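Local coordinates for Non-reducing end alpha-L-arabinofuranosidase BoGH43B (Bacteroides ovatus, PDB 5JOZ), which removes terminal non-reducing alpha-L-arabinofuranosyl residues from xyloglucan side branches, turning 'S' units into 'X' units during xyloglucan degradation, at residues K135-S140 with K208-P213; G145-G150 with E176-Y181. All coordinates share one frame; numbering follows the deposited sequence.

Contact 1. Residues K135-S140 with K208-P213; sequences KMYFLS and KSPWGP
The backbone N of Trp211, the residue whose indole reaches Tyr137, donates to Ser209 OG at 3.1 Å with an N-H...O angle of 150°. This ST turn lies within a type I beta turn, closed by Gly212 N bonding to Ser209 O at 3.2 Å. Two bonds to one serine therefore shape the corner that carries Pro210 and Trp211.

Across the contact the touches are van der Waals ones, the phenol OH among them. The Tyr137 ring arrives from strand 135-141: a chi1 of -74° sets CG anti to the carbonyl carbon and carries the ring, OH foremost, to Pro210, where it slants across the proline ring. Its OH meets Pro210 CG at 3.8 Å, while CE1 comes within 4.2 Å of Pro210 CB. The indole lies further along: Trp211 CZ2 sits near the plane of the tyrosine ring, beside its edge, at 4.4 Å from Tyr137 CE1. Pro210 CB also lies 4.1 Å above the plane of the Trp211 ring, toward its rim, so the proline is shared by both aromatics. Arg164 makes a cation-pi contact with the indole, and Lys135 NZ forms a salt bridge to Glu161; both partners belong to strand 159-168.

The loop between strands 201-207 and 215-216 thus rests on the neighbouring four-stranded sheet. No hydrogen bond crosses between the two segments, so their attachment relies on shape and dispersion, with the polar bonding spent on keeping the proline-tryptophan corner in form.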
ATOM      1  N   LYS A 135      28.971  -0.185   9.976  1.00 46.63           N
ATOM      2  CA  LYS A 135      28.033   0.292  10.996  1.00 45.06           C
ATOM      3  C   LYS A 135      26.635   0.350  10.413  1.00 44.75           C
ATOM      4  O   LYS A 135      26.455   0.597   9.213  1.00 37.07           O
ATOM      5  CB  LYS A 135      28.395   1.696  11.468  1.00 46.48           C
ATOM      6  CG  LYS A 135      29.793   1.829  12.038  1.00 56.94           C
ATOM      7  CD  LYS A 135      30.021   3.223  12.598  1.00 57.38           C
ATOM      8  CE  LYS A 135      31.393   3.350  13.237  1.00 58.52           C
ATOM      9  NZ  LYS A 135      31.384   4.429  14.258  1.00 61.28           N
ATOM     10  N   MET A 136      25.649   0.146  11.279  1.00 43.99           N
ATOM     11  CA  MET A 136      24.242   0.227  10.915  1.00 42.47           C
ATOM     12  C   MET A 136      23.677   1.529  11.476  1.00 40.82           C
ATOM     13  O   MET A 136      23.345   1.605  12.667  1.00 33.22           O
ATOM     14  CB  MET A 136      23.499  -0.985  11.471  1.00 42.13           C
ATOM     15  CG  MET A 136      21.998  -0.998  11.247  1.00 43.86           C
ATOM     16  SD  MET A 136      21.332  -2.543  11.886  1.00 42.42           S
ATOM     17  CE  MET A 136      19.599  -2.152  12.089  1.00 42.39           C
ATOM     18  N   TYR A 137      23.570   2.544  10.607  1.00 36.27           N
ATOM     19  CA  TYR A 137      23.039   3.857  10.986  1.00 33.71           C
ATOM     20  C   TYR A 137      21.514   3.842  11.051  1.00 34.43           C
ATOM     21  O   TYR A 137      20.868   3.183  10.247  1.00 40.97           O
ATOM     22  CB  TYR A 137      23.504   4.953  10.015  1.00 31.58           C
ATOM     23  CG  TYR A 137      24.942   5.339  10.201  1.00 30.63           C
ATOM     24  CD1 TYR A 137      25.293   6.363  11.074  1.00 29.92           C
ATOM     25  CD2 TYR A 137      25.958   4.689   9.503  1.00 32.08           C
ATOM     26  CE1 TYR A 137      26.621   6.714  11.262  1.00 32.69           C
ATOM     27  CE2 TYR A 137      27.290   5.046   9.677  1.00 32.27           C
ATOM     28  CZ  TYR A 137      27.608   6.053  10.563  1.00 30.69           C
ATOM     29  OH  TYR A 137      28.912   6.419  10.747  1.00 40.05           O
ATOM     30  N   PHE A 138      20.965   4.576  12.015  1.00 33.65           N
ATOM     31  CA  PHE A 138      19.521   4.750  12.199  1.00 31.88           C
ATOM     32  C   PHE A 138      19.307   6.243  12.094  1.00 31.49           C
ATOM     33  O   PHE A 138      19.894   6.993  12.863  1.00 29.25           O
ATOM     34  CB  PHE A 138      19.068   4.231  13.577  1.00 32.38           C
ATOM     35  CG  PHE A 138      17.607   4.500  13.912  1.00 30.57           C
ATOM     36  CD1 PHE A 138      17.190   5.753  14.387  1.00 26.76           C
ATOM     37  CD2 PHE A 138      16.655   3.484  13.807  1.00 30.81           C
ATOM     38  CE1 PHE A 138      15.858   5.995  14.710  1.00 25.65           C
ATOM     39  CE2 PHE A 138      15.313   3.720  14.129  1.00 30.94           C
ATOM     40  CZ  PHE A 138      14.913   4.978  14.582  1.00 27.32           C
ATOM     41  N   LEU A 139      18.484   6.660  11.132  1.00 28.48           N
ATOM     42  CA  LEU A 139      18.120   8.043  10.949  1.00 25.84           C
ATOM     43  C   LEU A 139      16.594   8.131  11.058  1.00 24.84           C
ATOM     44  O   LEU A 139      15.879   7.315  10.467  1.00 30.22           O
ATOM     45  CB  LEU A 139      18.638   8.514   9.593  1.00 27.88           C
ATOM     46  CG  LEU A 139      18.330   9.939   9.125  1.00 29.81           C
ATOM     47  CD1 LEU A 139      19.010  10.981   9.995  1.00 29.32           C
ATOM     48  CD2 LEU A 139      18.749  10.112   7.675  1.00 31.83           C
ATOM     49  N   SER A 140      16.100   9.085  11.840  1.00 21.59           N
ATOM     50  CA  SER A 140      14.678   9.364  11.902  1.00 24.30           C
ATOM     51  C   SER A 140      14.438  10.838  12.179  1.00 26.91           C
ATOM     52  O   SER A 140      15.322  11.503  12.721  1.00 31.46           O
ATOM     53  CB  SER A 140      14.028   8.542  13.004  1.00 27.99           C
ATOM     54  OG  SER A 140      14.279   9.117  14.279  1.00 31.38           O
ATOM     55  N   LYS A 208      30.638  16.567   5.329  1.00 34.56           N
ATOM     56  CA  LYS A 208      31.868  15.763   5.337  1.00 41.59           C
ATOM     57  C   LYS A 208      31.791  14.668   6.416  1.00 38.63           C
ATOM     58  O   LYS A 208      32.395  13.597   6.258  1.00 36.21           O
ATOM     59  CB  LYS A 208      33.111  16.648   5.553  1.00 39.53           C
ATOM     60  N   SER A 209      31.035  14.934   7.484  1.00 33.19           N
ATOM     61  CA  SER A 209      30.870  14.001   8.597  1.00 36.34           C
ATOM     62  C   SER A 209      29.404  13.551   8.775  1.00 35.34           C
ATOM     63  O   SER A 209      28.490  14.345   8.564  1.00 35.63           O
ATOM     64  CB  SER A 209      31.374  14.665   9.887  1.00 35.55           C
ATOM     65  OG  SER A 209      30.825  14.053  11.040  1.00 38.40           O
ATOM     66  N   PRO A 210      29.180  12.292   9.217  1.00 33.68           N
ATOM     67  CA  PRO A 210      27.812  11.848   9.515  1.00 29.97           C
ATOM     68  C   PRO A 210      27.072  12.751  10.496  1.00 32.18           C
ATOM     69  O   PRO A 210      25.859  12.970  10.349  1.00 27.98           O
ATOM     70  CB  PRO A 210      28.011  10.471  10.175  1.00 33.67           C
ATOM     71  CG  PRO A 210      29.396  10.046   9.860  1.00 34.40           C
ATOM     72  CD  PRO A 210      30.188  11.301   9.652  1.00 33.90           C
ATOM     73  N   TRP A 211      27.812  13.278  11.475  1.00 28.86           N
ATOM     74  CA  TRP A 211      27.233  14.000  12.603  1.00 30.49           C
ATOM     75  C   TRP A 211      27.026  15.479  12.322  1.00 28.90           C
ATOM     76  O   TRP A 211      26.606  16.215  13.216  1.00 35.52           O
ATOM     77  CB  TRP A 211      28.090  13.792  13.875  1.00 32.10           C
ATOM     78  CG  TRP A 211      28.470  12.339  14.072  1.00 32.87           C
ATOM     79  CD1 TRP A 211      29.686  11.763  13.808  1.00 35.13           C
ATOM     80  CD2 TRP A 211      27.612  11.279  14.499  1.00 35.32           C
ATOM     81  NE1 TRP A 211      29.638  10.414  14.065  1.00 35.64           N
ATOM     82  CE2 TRP A 211      28.379  10.088  14.489  1.00 34.33           C
ATOM     83  CE3 TRP A 211      26.266  11.214  14.888  1.00 36.66           C
ATOM     84  CZ2 TRP A 211      27.850   8.852  14.869  1.00 36.78           C
ATOM     85  CZ3 TRP A 211      25.737   9.985  15.269  1.00 36.99           C
ATOM     86  CH2 TRP A 211      26.531   8.819  15.259  1.00 38.35           C
ATOM     87  N   GLY A 212      27.314  15.921  11.098  1.00 32.48           N
ATOM     88  CA  GLY A 212      27.058  17.303  10.690  1.00 35.54           C
ATOM     89  C   GLY A 212      28.247  18.229  10.907  1.00 37.12           C
ATOM     90  O   GLY A 212      29.320  17.763  11.284  1.00 37.01           O
ATOM     91  N   PRO A 213      28.085  19.537  10.679  1.00 38.58           N
ATOM     92  CA  PRO A 213      26.837  20.155  10.247  1.00 37.05           C
ATOM     93  C   PRO A 213      26.562  19.959   8.749  1.00 35.35           C
ATOM     94  O   PRO A 213      27.497  19.847   7.946  1.00 33.33           O
ATOM     95  CB  PRO A 213      27.072  21.631  10.566  1.00 38.35           C
ATOM     96  CG  PRO A 213      28.534  21.817  10.328  1.00 37.55           C
ATOM     97  CD  PRO A 213      29.206  20.495  10.622  1.00 40.31           C
TER

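Contact 2. Residues G145-G150 with E176-Y181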
ATOM      1  N   GLY A 145      10.747  18.827  13.809  1.00 38.05           N
ATOM      2  CA  GLY A 145      11.476  19.456  12.705  1.00 41.09           C
ATOM      3  C   GLY A 145      12.923  19.022  12.487  1.00 40.84           C
ATOM      4  O   GLY A 145      13.537  19.448  11.509  1.00 45.24           O
ATOM      5  N   SER A 146      13.465  18.169  13.361  1.00 36.35           N
ATOM      6  CA  SER A 146      14.883  17.787  13.325  1.00 34.45           C
ATOM      7  C   SER A 146      15.091  16.334  12.919  1.00 34.89           C
ATOM      8  O   SER A 146      14.158  15.534  13.003  1.00 30.49           O
ATOM      9  CB  SER A 146      15.508  18.042  14.691  1.00 38.81           C
ATOM     10  OG  SER A 146      15.421  19.423  15.021  1.00 45.51           O
ATOM     11  N   PHE A 147      16.310  16.000  12.472  1.00 30.59           N
ATOM     12  CA  PHE A 147      16.668  14.610  12.127  1.00 32.84           C
ATOM     13  C   PHE A 147      17.696  14.058  13.113  1.00 32.55           C
ATOM     14  O   PHE A 147      18.657  14.748  13.437  1.00 31.38           O
ATOM     15  CB  PHE A 147      17.225  14.512  10.710  1.00 29.61           C
ATOM     16  CG  PHE A 147      16.253  14.925   9.652  1.00 29.31           C
ATOM     17  CD1 PHE A 147      15.012  14.299   9.550  1.00 31.43           C
ATOM     18  CD2 PHE A 147      16.569  15.933   8.750  1.00 29.70           C
ATOM     19  CE1 PHE A 147      14.095  14.680   8.579  1.00 33.01           C
ATOM     20  CE2 PHE A 147      15.658  16.320   7.770  1.00 35.10           C
ATOM     21  CZ  PHE A 147      14.420  15.692   7.686  1.00 35.71           C
ATOM     22  N   LEU A 148      17.486  12.820  13.564  1.00 28.39           N
ATOM     23  CA  LEU A 148      18.310  12.188  14.602  1.00 27.43           C
ATOM     24  C   LEU A 148      19.077  11.035  14.011  1.00 25.81           C
ATOM     25  O   LEU A 148      18.491  10.174  13.367  1.00 27.54           O
ATOM     26  CB  LEU A 148      17.433  11.656  15.730  1.00 26.21           C
ATOM     27  CG  LEU A 148      16.491  12.662  16.378  1.00 27.92           C
ATOM     28  CD1 LEU A 148      15.627  11.963  17.419  1.00 28.59           C
ATOM     29  CD2 LEU A 148      17.248  13.832  16.986  1.00 27.69           C
ATOM     30  N   LEU A 149      20.385  11.014  14.227  1.00 26.74           N
ATOM     31  CA  LEU A 149      21.231   9.919  13.774  1.00 27.98           C
ATOM     32  C   LEU A 149      21.759   9.144  14.985  1.00 32.72           C
ATOM     33  O   LEU A 149      22.021   9.731  16.034  1.00 39.54           O
ATOM     34  CB  LEU A 149      22.400  10.457  12.954  1.00 26.05           C
ATOM     35  CG  LEU A 149      23.197   9.421  12.157  1.00 27.81           C
ATOM     36  CD1 LEU A 149      22.371   8.790  11.032  1.00 27.42           C
ATOM     37  CD2 LEU A 149      24.449  10.080  11.594  1.00 29.30           C
ATOM     38  N   GLY A 150      21.914   7.833  14.812  1.00 32.15           N
ATOM     39  CA  GLY A 150      22.465   6.929  15.826  1.00 31.86           C
ATOM     40  C   GLY A 150      23.071   5.702  15.150  1.00 35.62           C
ATOM     41  O   GLY A 150      22.970   5.544  13.927  1.00 37.22           O
ATOM     42  N   GLU A 176       9.865  14.738   6.748  1.00 39.06           N
ATOM     43  CA  GLU A 176       9.559  13.321   6.766  1.00 39.28           C
ATOM     44  C   GLU A 176      10.586  12.578   5.922  1.00 33.95           C
ATOM     45  O   GLU A 176      11.423  13.178   5.259  1.00 28.56           O
ATOM     46  CB  GLU A 176       8.146  13.082   6.201  1.00 44.31           C
ATOM     47  CG  GLU A 176       7.005  13.214   7.205  1.00 55.49           C
ATOM     48  CD  GLU A 176       5.818  12.325   6.862  1.00 65.95           C
ATOM     49  OE1 GLU A 176       4.876  12.806   6.192  1.00 70.57           O
ATOM     50  OE2 GLU A 176       5.836  11.134   7.249  1.00 55.71           O
ATOM     51  N   GLY A 177      10.513  11.257   5.994  1.00 30.02           N
ATOM     52  CA  GLY A 177      11.197  10.355   5.084  1.00 33.31           C
ATOM     53  C   GLY A 177      12.686  10.509   4.848  1.00 32.64           C
ATOM     54  O   GLY A 177      13.124  10.387   3.698  1.00 32.63           O
ATOM     55  N   PRO A 178      13.480  10.738   5.923  1.00 30.70           N
ATOM     56  CA  PRO A 178      14.912  10.940   5.711  1.00 29.62           C
ATOM     57  C   PRO A 178      15.642   9.641   5.425  1.00 29.23           C
ATOM     58  O   PRO A 178      15.392   8.638   6.096  1.00 28.81           O
ATOM     59  CB  PRO A 178      15.378  11.524   7.043  1.00 33.34           C
ATOM     60  CG  PRO A 178      14.471  10.898   8.038  1.00 32.95           C
ATOM     61  CD  PRO A 178      13.135  10.851   7.353  1.00 32.46           C
ATOM     62  N   HIS A 179      16.516   9.656   4.424  1.00 26.25           N
ATOM     63  CA  HIS A 179      17.429   8.545   4.169  1.00 28.33           C
ATOM     64  C   HIS A 179      18.853   9.053   4.215  1.00 28.40           C
ATOM     65  O   HIS A 179      19.115  10.204   3.873  1.00 24.01           O
ATOM     66  CB  HIS A 179      17.163   7.891   2.815  1.00 27.20           C
ATOM     67  CG  HIS A 179      15.804   7.292   2.711  1.00 32.29           C
ATOM     68  ND1 HIS A 179      15.353   6.312   3.571  1.00 27.92           N
ATOM     69  CD2 HIS A 179      14.781   7.558   1.868  1.00 29.05           C
ATOM     70  CE1 HIS A 179      14.115   5.985   3.241  1.00 30.01           C
ATOM     71  NE2 HIS A 179      13.744   6.728   2.215  1.00 26.81           N
ATOM     72  N   PHE A 180      19.750   8.150   4.594  1.00 27.14           N
ATOM     73  CA  PHE A 180      21.139   8.435   4.823  1.00 30.02           C
ATOM     74  C   PHE A 180      21.950   7.705   3.749  1.00 31.62           C
ATOM     75  O   PHE A 180      21.789   6.502   3.578  1.00 32.39           O
ATOM     76  CB  PHE A 180      21.500   7.928   6.230  1.00 34.99           C
ATOM     77  CG  PHE A 180      22.814   8.434   6.748  1.00 30.73           C
ATOM     78  CD1 PHE A 180      23.053   9.792   6.852  1.00 33.20           C
ATOM     79  CD2 PHE A 180      23.807   7.547   7.149  1.00 34.82           C
ATOM     80  CE1 PHE A 180      24.263  10.262   7.330  1.00 34.09           C
ATOM     81  CE2 PHE A 180      25.017   8.009   7.628  1.00 35.26           C
ATOM     82  CZ  PHE A 180      25.246   9.373   7.716  1.00 35.73           C
ATOM     83  N   TYR A 181      22.794   8.430   3.015  1.00 28.87           N
ATOM     84  CA  TYR A 181      23.677   7.814   2.014  1.00 30.71           C
ATOM     85  C   TYR A 181      25.102   8.338   2.138  1.00 30.77           C
ATOM     86  O   TYR A 181      25.314   9.513   2.436  1.00 31.84           O
ATOM     87  CB  TYR A 181      23.180   8.071   0.588  1.00 30.19           C
ATOM     88  CG  TYR A 181      21.716   7.790   0.356  1.00 27.45           C
ATOM     89  CD1 TYR A 181      21.221   6.496   0.398  1.00 29.77           C
ATOM     90  CD2 TYR A 181      20.825   8.827   0.097  1.00 32.58           C
ATOM     91  CE1 TYR A 181      19.876   6.235   0.187  1.00 31.59           C
ATOM     92  CE2 TYR A 181      19.483   8.583  -0.122  1.00 36.83           C
ATOM     93  CZ  TYR A 181      19.009   7.283  -0.078  1.00 33.79           C
ATOM     94  OH  TYR A 181      17.675   7.048  -0.304  1.00 31.08           O
TER
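Phe147 and Pro178 form the tightest part of this contact, with Phe147 CE1 3.7 Å from Pro178 CB. Pro178 CG is almost as near, 3.8 Å from Phe147 CD1, so the CD1-CE1 side of the phenyl spans two carbons of the pyrrolidine. Pro178 CB stands 4.1 Å from the centroid of the Phe147 ring and 29° off its normal, an off-centre CH-pi contact. The phenyl gets there because CG is anti to the carbonyl carbon (chi1 -62°), and Pro175 and Ile189 also touch it.

Leu149 repeats the theme more squarely: its CD1 sits over the middle of the Phe180 ring, 4.1 Å from the centroid and 3° off the normal. The other methyl, CD2, lies 4.0 Å from Phe180 CZ, and the two side chains cross at about a right angle. All four residues are buried. With an alanine in place of Phe147 the ring beside Pro178 CB and CG is gone, and a gap is likely to open between the strands.

Just beyond the Phe147-Pro178 pair, the Glu176 end is looser. Glu176, the inferred proton donor, is partly exposed; its CB points away from strand 146-152 and, though its nearest side-chain atom, is 6.6 Å from Phe147 CE1. Gly177, at positive phi, separates it from the packed proline, and its N is hydrogen-bonded to Asp126 OD2.

Between 145-150 and 176-181 no hydrogen bond forms; strands from two four-stranded antiparallel sheets meet through side chains, the blade-to-blade packing of the five-bladed beta-propeller characteristic of family 43, with the inferred acid at the start of a blade's first strand.

Contacts 1 and 2, whose centres lie 8 Å apart, join the same two propeller blades. Strands 135-141 and 146-152 are neighbours in one sheet, held by probable hydrogen bonds from Leu148 N to Ser140 O (2.7 Å) and Gly150 N to Phe138 O (2.9 Å). Pro210 O packs 3.4 Å from Leu149 CD2, and the Tyr137 and Phe180 rings meet at about 50°, so the contacts adjoin through a largely apolar seam. Contact 1 is its outer end, away from the active site, which contact 2 reaches: Pro178's side chain lies about 4 Å from that of Asp126, inferred to modulate the proton donor's pKa and orientation, and about 10 Å from that of Asp16, the inferred proton acceptor.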